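Endoglucanase, family GH5 (Zobellia galactanivorans, PDB 6GL2) hydrolyses hemicelluloses, probably mixed-linked glucans among them, as a family 5 glycoside hydrolase. Local coordinates at residues A[249-260]-A[293-303]; A[218-229]-A[269-277]. One frame throughout, in Å; residues are numbered along the deposited sequence. Where two conformers were deposited one is given.

Contact 1: A[249-260]-A[293-303]; sequences KTALLAELDKIR and FYARACAERGI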
# COMPACT_ATOMS: atom_id res chain seq x y z
N LYS A 249 14.95 17.50 8.72
CA LYS A 249 14.57 16.60 9.74
C LYS A 249 13.32 17.05 10.44
O LYS A 249 12.34 16.30 10.61
CB LYS A 249 15.71 16.35 10.74
CG LYS A 249 16.85 15.57 10.11
CD LYS A 249 18.03 15.42 10.99
CE LYS A 249 19.11 14.82 10.17
NZ LYS A 249 20.16 14.16 11.02
N THR A 250 13.32 18.29 10.93
CA THR A 250 12.13 18.90 11.52
C THR A 250 10.84 18.85 10.64
O THR A 250 9.77 18.52 11.18
CB THR A 250 12.46 20.40 11.93
OG1 THR A 250 13.55 20.39 12.87
CG2 THR A 250 11.25 21.10 12.50
N ALA A 251 10.96 19.16 9.36
CA ALA A 251 9.83 19.10 8.47
C ALA A 251 9.30 17.67 8.33
O ALA A 251 8.09 17.47 8.36
CB ALA A 251 10.15 19.68 7.14
N LEU A 252 10.18 16.69 8.28
CA LEU A 252 9.71 15.29 8.17
C LEU A 252 9.08 14.78 9.45
O LEU A 252 8.04 14.14 9.46
CB LEU A 252 10.89 14.43 7.71
CG LEU A 252 10.62 12.95 7.54
CD1 LEU A 252 9.36 12.58 6.76
CD2 LEU A 252 11.84 12.29 6.98
N LEU A 253 9.62 15.20 10.59
CA LEU A 253 9.06 14.80 11.84
C LEU A 253 7.67 15.50 12.00
O LEU A 253 6.74 14.92 12.58
CB LEU A 253 9.95 15.14 13.04
CG LEU A 253 11.24 14.38 13.14
CD1 LEU A 253 11.89 14.73 14.48
CD2 LEU A 253 10.95 12.86 13.06
N ALA A 254 7.51 16.73 11.49
CA ALA A 254 6.23 17.41 11.60
C ALA A 254 5.18 16.67 10.79
O ALA A 254 4.04 16.55 11.17
CB ALA A 254 6.32 18.86 11.11
N GLU A 255 5.55 16.21 9.58
CA GLU A 255 4.66 15.36 8.74
C GLU A 255 4.22 14.12 9.49
O GLU A 255 3.03 13.80 9.56
CB GLU A 255 5.42 15.05 7.42
CG GLU A 255 4.82 13.98 6.52
CD GLU A 255 3.58 14.41 5.84
OE1 GLU A 255 2.96 13.54 5.12
OE2 GLU A 255 3.07 15.60 5.98
N LEU A 256 5.20 13.39 10.00
CA LEU A 256 4.92 12.15 10.68
C LEU A 256 4.07 12.38 11.95
O LEU A 256 3.23 11.57 12.36
CB LEU A 256 6.15 11.30 10.95
CG LEU A 256 6.85 10.84 9.64
CD1 LEU A 256 8.17 10.10 9.97
CD2 LEU A 256 5.98 9.96 8.74
N ASP A 257 4.34 13.51 12.64
CA ASP A 257 3.59 13.88 13.88
C ASP A 257 2.13 14.27 13.59
O ASP A 257 1.26 13.96 14.35
CB ASP A 257 4.31 15.01 14.67
CG ASP A 257 5.59 14.60 15.25
OD1 ASP A 257 5.89 13.43 15.50
OD2 ASP A 257 6.33 15.54 15.73
N LYS A 258 1.88 14.88 12.42
CA LYS A 258 0.54 15.14 11.94
C LYS A 258 -0.29 13.85 11.80
O LYS A 258 -1.41 13.70 12.22
CB LYS A 258 0.59 15.92 10.63
CG LYS A 258 -0.62 16.11 9.81
CD LYS A 258 -0.26 16.92 8.53
CE LYS A 258 0.21 16.09 7.28
NZ LYS A 258 0.49 16.66 5.87
N ILE A 259 0.36 12.86 11.16
CA ILE A 259 -0.25 11.54 10.94
C ILE A 259 -0.49 10.84 12.29
O ILE A 259 -1.56 10.31 12.59
CB ILE A 259 0.68 10.71 10.04
CG1 ILE A 259 0.82 11.37 8.67
CG2 ILE A 259 0.28 9.22 10.04
CD1 ILE A 259 1.95 10.77 7.85
N ARG A 260 0.54 10.82 13.15
CA ARG A 260 0.41 10.25 14.48
C ARG A 260 -0.69 10.91 15.31
O ARG A 260 -1.57 10.29 15.89
CB ARG A 260 1.74 10.34 15.29
CG ARG A 260 1.64 10.00 16.76
CD ARG A 260 2.80 10.59 17.57
NE ARG A 260 2.84 12.10 17.58
CZ ARG A 260 3.90 12.81 17.96
NH1 ARG A 260 5.03 12.18 18.32
NH2 ARG A 260 3.87 14.13 17.94
N PHE A 293 16.61 7.96 8.42
CA PHE A 293 15.88 8.89 9.31
C PHE A 293 14.35 8.66 9.27
O PHE A 293 13.65 8.58 10.23
CB PHE A 293 16.16 10.33 8.92
CG PHE A 293 15.64 11.33 9.92
CD1 PHE A 293 16.38 11.75 11.06
CD2 PHE A 293 14.35 11.82 9.81
CE1 PHE A 293 15.86 12.67 11.95
CE2 PHE A 293 13.82 12.76 10.74
CZ PHE A 293 14.58 13.17 11.81
N TYR A 294 13.90 8.47 8.02
CA TYR A 294 12.45 8.25 7.81
C TYR A 294 11.99 6.99 8.55
O TYR A 294 10.99 6.93 9.22
CB TYR A 294 12.20 8.28 6.27
CG TYR A 294 10.72 8.34 5.85
CD1 TYR A 294 9.88 7.28 6.13
CD2 TYR A 294 10.21 9.39 5.12
CE1 TYR A 294 8.55 7.29 5.77
CE2 TYR A 294 8.88 9.42 4.76
CZ TYR A 294 8.03 8.31 5.04
OH TYR A 294 6.70 8.33 4.69
N ALA A 295 12.73 5.88 8.25
CA ALA A 295 12.35 4.59 8.77
C ALA A 295 12.39 4.62 10.34
O ALA A 295 11.48 4.11 11.01
CB ALA A 295 13.22 3.47 8.21
N ARG A 296 13.44 5.22 10.89
CA ARG A 296 13.60 5.36 12.36
C ARG A 296 12.39 6.16 12.90
O ARG A 296 11.82 5.79 13.89
CB ARG A 296 14.94 6.01 12.71
CG ARG A 296 15.11 6.54 14.15
CD ARG A 296 16.46 7.28 14.36
NE ARG A 296 16.68 7.54 15.79
CZ ARG A 296 17.41 6.77 16.61
NH1 ARG A 296 18.16 5.80 16.14
NH2 ARG A 296 17.46 7.07 17.90
N ALA A 297 12.03 7.24 12.22
CA ALA A 297 10.96 8.13 12.67
C ALA A 297 9.61 7.39 12.70
O ALA A 297 8.79 7.48 13.59
CB ALA A 297 10.89 9.39 11.89
N CYS A 298 9.41 6.53 11.67
CA CYS A 298 8.23 5.70 11.65
C CYS A 298 8.27 4.67 12.77
O CYS A 298 7.27 4.50 13.48
CB CYS A 298 8.10 4.96 10.26
SG CYS A 298 7.56 6.03 8.93
N ALA A 299 9.39 3.97 12.93
CA ALA A 299 9.50 2.94 13.94
C ALA A 299 9.26 3.53 15.36
O ALA A 299 8.50 2.93 16.13
CB ALA A 299 10.85 2.27 13.87
N GLU A 300 9.76 4.72 15.63
CA GLU A 300 9.55 5.38 16.94
C GLU A 300 8.11 5.71 17.20
O GLU A 300 7.69 5.77 18.37
CB GLU A 300 10.44 6.63 17.03
CG GLU A 300 11.89 6.16 17.06
CD GLU A 300 12.95 7.16 17.37
OE1 GLU A 300 12.71 8.37 17.25
OE2 GLU A 300 14.05 6.64 17.71
N ARG A 301 7.31 5.92 16.18
CA ARG A 301 5.91 6.20 16.24
C ARG A 301 5.01 4.97 16.12
O ARG A 301 3.79 5.12 16.23
CB ARG A 301 5.56 7.26 15.23
CG ARG A 301 6.16 8.62 15.59
CD ARG A 301 6.26 9.57 14.40
NE ARG A 301 6.83 10.84 14.83
CZ ARG A 301 8.06 10.98 15.20
NH1 ARG A 301 8.98 10.05 15.04
NH2 ARG A 301 8.42 12.17 15.74
N GLY A 302 5.56 3.78 15.86
CA GLY A 302 4.74 2.59 15.74
C GLY A 302 4.07 2.47 14.36
O GLY A 302 3.10 1.73 14.26
N ILE A 303 4.54 3.24 13.44
CA ILE A 303 4.03 3.24 12.03
C ILE A 303 4.90 2.26 11.25
O ILE A 303 6.10 2.30 11.30
CB ILE A 303 4.17 4.61 11.39
CG1 ILE A 303 3.33 5.67 12.16
CG2 ILE A 303 3.87 4.64 9.85
CD1 ILE A 303 3.54 7.13 11.79

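Contact 2: A[218-229]-A[269-277]; sequences GDKNVIVSVHSY and RAVVMGEWG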
# COMPACT_ATOMS: atom_id res chain seq x y z
N GLY A 218 -16.94 1.87 11.92
CA GLY A 218 -16.01 1.84 13.03
C GLY A 218 -15.24 0.54 13.25
O GLY A 218 -14.70 0.25 14.32
N ASP A 219 -15.15 -0.25 12.17
CA ASP A 219 -14.58 -1.59 12.19
C ASP A 219 -13.26 -1.60 12.93
O ASP A 219 -12.30 -0.92 12.57
CB ASP A 219 -14.41 -2.03 10.75
CG ASP A 219 -13.98 -3.48 10.59
OD1 ASP A 219 -13.01 -3.95 11.19
OD2 ASP A 219 -14.73 -4.19 9.80
N LYS A 220 -13.19 -2.38 14.01
CA LYS A 220 -12.07 -2.34 14.86
C LYS A 220 -10.81 -2.97 14.28
O LYS A 220 -9.77 -2.76 14.78
CB LYS A 220 -12.39 -2.99 16.20
CG LYS A 220 -12.46 -4.47 16.17
CD LYS A 220 -12.70 -5.06 17.59
CE LYS A 220 -13.12 -6.51 17.54
NZ LYS A 220 -12.07 -7.44 17.01
N ASN A 221 -10.97 -3.73 13.19
CA ASN A 221 -9.84 -4.37 12.49
C ASN A 221 -9.44 -3.64 11.23
O ASN A 221 -8.68 -4.23 10.42
CB ASN A 221 -10.17 -5.83 12.28
CG ASN A 221 -10.07 -6.60 13.59
OD1 ASN A 221 -9.06 -6.57 14.27
ND2 ASN A 221 -11.14 -7.31 13.90
N VAL A 222 -9.75 -2.38 11.13
CA VAL A 222 -9.28 -1.50 10.09
C VAL A 222 -8.09 -0.75 10.52
O VAL A 222 -8.03 -0.17 11.66
CB VAL A 222 -10.36 -0.57 9.59
CG1 VAL A 222 -9.72 0.58 8.74
CG2 VAL A 222 -11.35 -1.39 8.71
N ILE A 223 -7.01 -0.77 9.75
CA ILE A 223 -5.76 -0.01 9.82
C ILE A 223 -5.77 1.12 8.80
O ILE A 223 -6.27 0.94 7.69
CB ILE A 223 -4.56 -0.97 9.56
CG1 ILE A 223 -4.51 -2.13 10.55
CG2 ILE A 223 -3.24 -0.27 9.41
CD1 ILE A 223 -3.60 -3.29 10.08
N VAL A 224 -5.22 2.29 9.17
CA VAL A 224 -5.17 3.38 8.23
C VAL A 224 -3.97 3.19 7.32
O VAL A 224 -2.90 2.79 7.67
CB VAL A 224 -4.96 4.69 9.02
CG1 VAL A 224 -4.76 5.88 8.09
CG2 VAL A 224 -6.15 4.91 9.99
N SER A 225 -4.21 3.44 6.03
CA SER A 225 -3.19 3.48 4.96
C SER A 225 -2.96 4.90 4.46
O SER A 225 -3.93 5.55 3.99
CB SER A 225 -3.64 2.59 3.75
OG SER A 225 -2.69 2.72 2.73
N VAL A 226 -1.74 5.39 4.51
CA VAL A 226 -1.34 6.64 3.89
C VAL A 226 -0.03 6.39 3.20
O VAL A 226 0.70 5.42 3.53
CB VAL A 226 -1.22 7.84 4.87
CG1 VAL A 226 -2.62 8.22 5.36
CG2 VAL A 226 -0.27 7.52 5.99
N HIS A 227 0.26 7.20 2.20
CA HIS A 227 1.51 7.21 1.51
C HIS A 227 2.09 8.61 1.67
O HIS A 227 1.37 9.60 1.47
CB HIS A 227 1.31 6.91 0.03
CG HIS A 227 0.65 5.56 -0.26
ND1 HIS A 227 0.26 5.20 -1.50
CD2 HIS A 227 0.41 4.54 0.56
CE1 HIS A 227 -0.28 3.95 -1.40
NE2 HIS A 227 -0.16 3.53 -0.20
N SER A 228 3.38 8.74 1.89
CA SER A 228 4.02 10.07 2.06
C SER A 228 5.46 10.04 1.59
O SER A 228 6.34 9.60 2.32
CB SER A 228 3.96 10.47 3.49
OG SER A 228 4.40 11.89 3.47
N TYR A 229 5.63 10.44 0.36
CA TYR A 229 6.93 10.53 -0.24
C TYR A 229 7.62 11.88 0.15
O TYR A 229 7.85 12.72 -0.67
CB TYR A 229 6.90 10.38 -1.71
CG TYR A 229 6.50 9.00 -2.27
CD1 TYR A 229 5.16 8.63 -2.36
CD2 TYR A 229 7.45 8.06 -2.61
CE1 TYR A 229 4.81 7.42 -2.92
CE2 TYR A 229 7.09 6.83 -3.15
CZ TYR A 229 5.81 6.53 -3.27
OH TYR A 229 5.53 5.29 -3.87
N ARG A 269 -6.16 4.63 16.09
CA ARG A 269 -5.95 3.74 14.94
C ARG A 269 -4.48 3.53 14.71
O ARG A 269 -3.67 4.43 14.88
CB ARG A 269 -6.54 4.32 13.71
CG ARG A 269 -8.01 4.47 13.70
CD ARG A 269 -8.68 3.14 13.41
NE ARG A 269 -10.11 3.13 13.65
CZ ARG A 269 -10.84 2.05 13.64
NH1 ARG A 269 -10.35 0.88 13.22
NH2 ARG A 269 -12.12 2.15 13.94
N ALA A 270 -4.11 2.39 14.14
CA ALA A 270 -2.74 2.13 13.72
C ALA A 270 -2.60 2.53 12.23
O ALA A 270 -3.60 2.61 11.55
CB ALA A 270 -2.45 0.61 13.89
N VAL A 271 -1.38 2.84 11.87
CA VAL A 271 -1.03 3.35 10.56
C VAL A 271 0.05 2.52 9.92
O VAL A 271 1.12 2.26 10.47
CB VAL A 271 -0.58 4.82 10.65
CG1 VAL A 271 -0.31 5.41 9.25
CG2 VAL A 271 -1.69 5.66 11.36
N VAL A 272 -0.22 2.22 8.61
CA VAL A 272 0.85 1.62 7.70
C VAL A 272 1.14 2.64 6.61
O VAL A 272 0.23 3.10 5.92
CB VAL A 272 0.34 0.31 7.14
CG1 VAL A 272 1.34 -0.19 6.11
CG2 VAL A 272 0.19 -0.75 8.19
N MET A 273 2.39 3.05 6.56
CA MET A 273 2.90 3.91 5.52
C MET A 273 3.25 3.01 4.34
O MET A 273 4.33 2.53 4.18
CB MET A 273 4.15 4.65 5.95
CG MET A 273 4.56 5.72 4.98
SD MET A 273 3.52 7.15 4.94
CE MET A 273 3.97 7.98 6.44
N GLY A 274 2.21 2.74 3.55
CA GLY A 274 2.26 1.62 2.59
C GLY A 274 3.11 1.94 1.38
O GLY A 274 3.56 0.99 0.69
N GLU A 275 3.47 3.20 1.17
CA GLU A 275 4.49 3.60 0.25
C GLU A 275 5.20 4.83 0.77
O GLU A 275 4.56 5.75 1.32
CB GLU A 275 3.97 4.00 -1.16
CG GLU A 275 3.21 2.88 -1.84
CD GLU A 275 2.63 3.30 -3.18
OE1 GLU A 275 2.99 4.35 -3.74
OE2 GLU A 275 1.78 2.50 -3.72
N TRP A 276 6.50 4.87 0.51
CA TRP A 276 7.39 6.03 0.67
C TRP A 276 8.68 5.66 0.00
O TRP A 276 8.84 4.51 -0.47
CB TRP A 276 7.63 6.36 2.16
CG TRP A 276 8.39 5.31 2.85
CD1 TRP A 276 7.93 4.07 3.28
CD2 TRP A 276 9.79 5.32 3.13
NE1 TRP A 276 8.96 3.35 3.82
CE2 TRP A 276 10.11 4.06 3.77
CE3 TRP A 276 10.77 6.27 3.05
CZ2 TRP A 276 11.40 3.78 4.26
CZ3 TRP A 276 12.08 5.99 3.49
CH2 TRP A 276 12.37 4.77 4.14
N GLY A 277 9.63 6.60 -0.07
CA GLY A 277 10.95 6.39 -0.57
C GLY A 277 11.41 7.52 -1.44
O GLY A 277 10.74 8.56 -1.46
O HOH W 1 -6.31 0.60 13.64

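Contact 1: A[249-260]-A[293-303]
Two neighbouring helices in the outer layer of the (beta/alpha)8 barrel, 246-266 and 284-301, pack here through L252, L253 and L256 of one and F293, A297 and R301 of the other. The axes of their short segments approach to 10.5 Å, with N-to-C directions 31° apart. At the N-terminal end of 249-260, the aliphatic chain of K249 lies across one face of F293, its CG 3.8 Å from the ring centroid in a CH-pi contact. L252 reaches the edge of the same ring through CD2 and uses CD1 to touch Y294 CD2. L256 forms the central knob, set in a hole made by Y294, A297, C298 and R301; its CD1 presses tightly on A297 CB, at 3.4 Å. R301 makes the reciprocal knob, among L253, L256, D257 and R260. Its chain, extended from CG to NE (chi3 180°), carries the guanidinium across D257, where NE and NH2 both bond side-on to OD1, each at 2.8 Å. NH1 turns back to A297 O at 3.0 Å, so all three nitrogens are engaged and the group is held against rotation. R260 offers D257 OD1 a guanidinium face, adding charge attraction without a directed N-H, and this shared carboxylate probably offsets the proximity of the two arginines. Apolar contact inside and a salt-bridge network at the partly exposed margin knit together two successive helices of a TIM barrel.

Contact 2: A[218-229]-A[269-277]
R269 crosses V224 at about a right angle and ends among the backbone carbonyls of G218, D219 and V222, a clear case of an arginine tying a loop to the start of a strand. Its CB and CG rest on V224 CG2, CB at 3.8 Å. The chain bends at chi2 (-79°), which brings CD past V222 O and swings the guanidinium toward the turn. There NH1 donates to D219 O at 2.7 Å and to V222 O at 3.0 Å, while NH2 adds weak bonds to G218 O and D219 O. V222 N meets D219 O from the opposite face of that carbonyl, so the turn's own bond and the arginine share one acceptor. Exchanging R269 for a leucine would remove these donors and would probably leave D219 O and V222 O short of a charged donor and the loop freer to move. A water joins V222 O to A270 N, and direct pairing follows: V224 N bonds A270 O, and V224 O receives V272 N at 2.9 Å. These are strands six and seven of the parallel TIM barrel; V224, V226, V271 and M273 face the helices, S225, V272, H227 and E275 the interior. At the C-terminal end, where GH5 enzymes carry catalytic residues, E275 CG sits over the centre of the H227 ring, 3.7 Å from its centroid, and the carboxylate stacks with that ring, the planes 19° apart. Y229 OH donates to E275 OE1 at 2.7 Å from the anti side, 33° out of the carboxylate plane, while R63 holds OE2 and E152 binds H227 ND1.

In the fold
The centres of the two contacts lie about 13 Å apart, contact 2 in the barrel wall and contact 1 in the helical layer outside it. Their segments alternate along the chain: strand 222-227, helix 246-266, strand 271-276, helix 284-301, so that both contacts belong to consecutive beta-alpha units of the GH5 barrel. They also touch directly. S228, near the C-terminal end of the sixth strand, probably hydrogen-bonds through O to Y294 OH and through OG to E255 OE1, one partner on each helix, while M273 packs outward against L256 and Y294. These ties join the C-terminal ends of strands six and seven, where H227 and E275 lie, to the helices packed around the barrel.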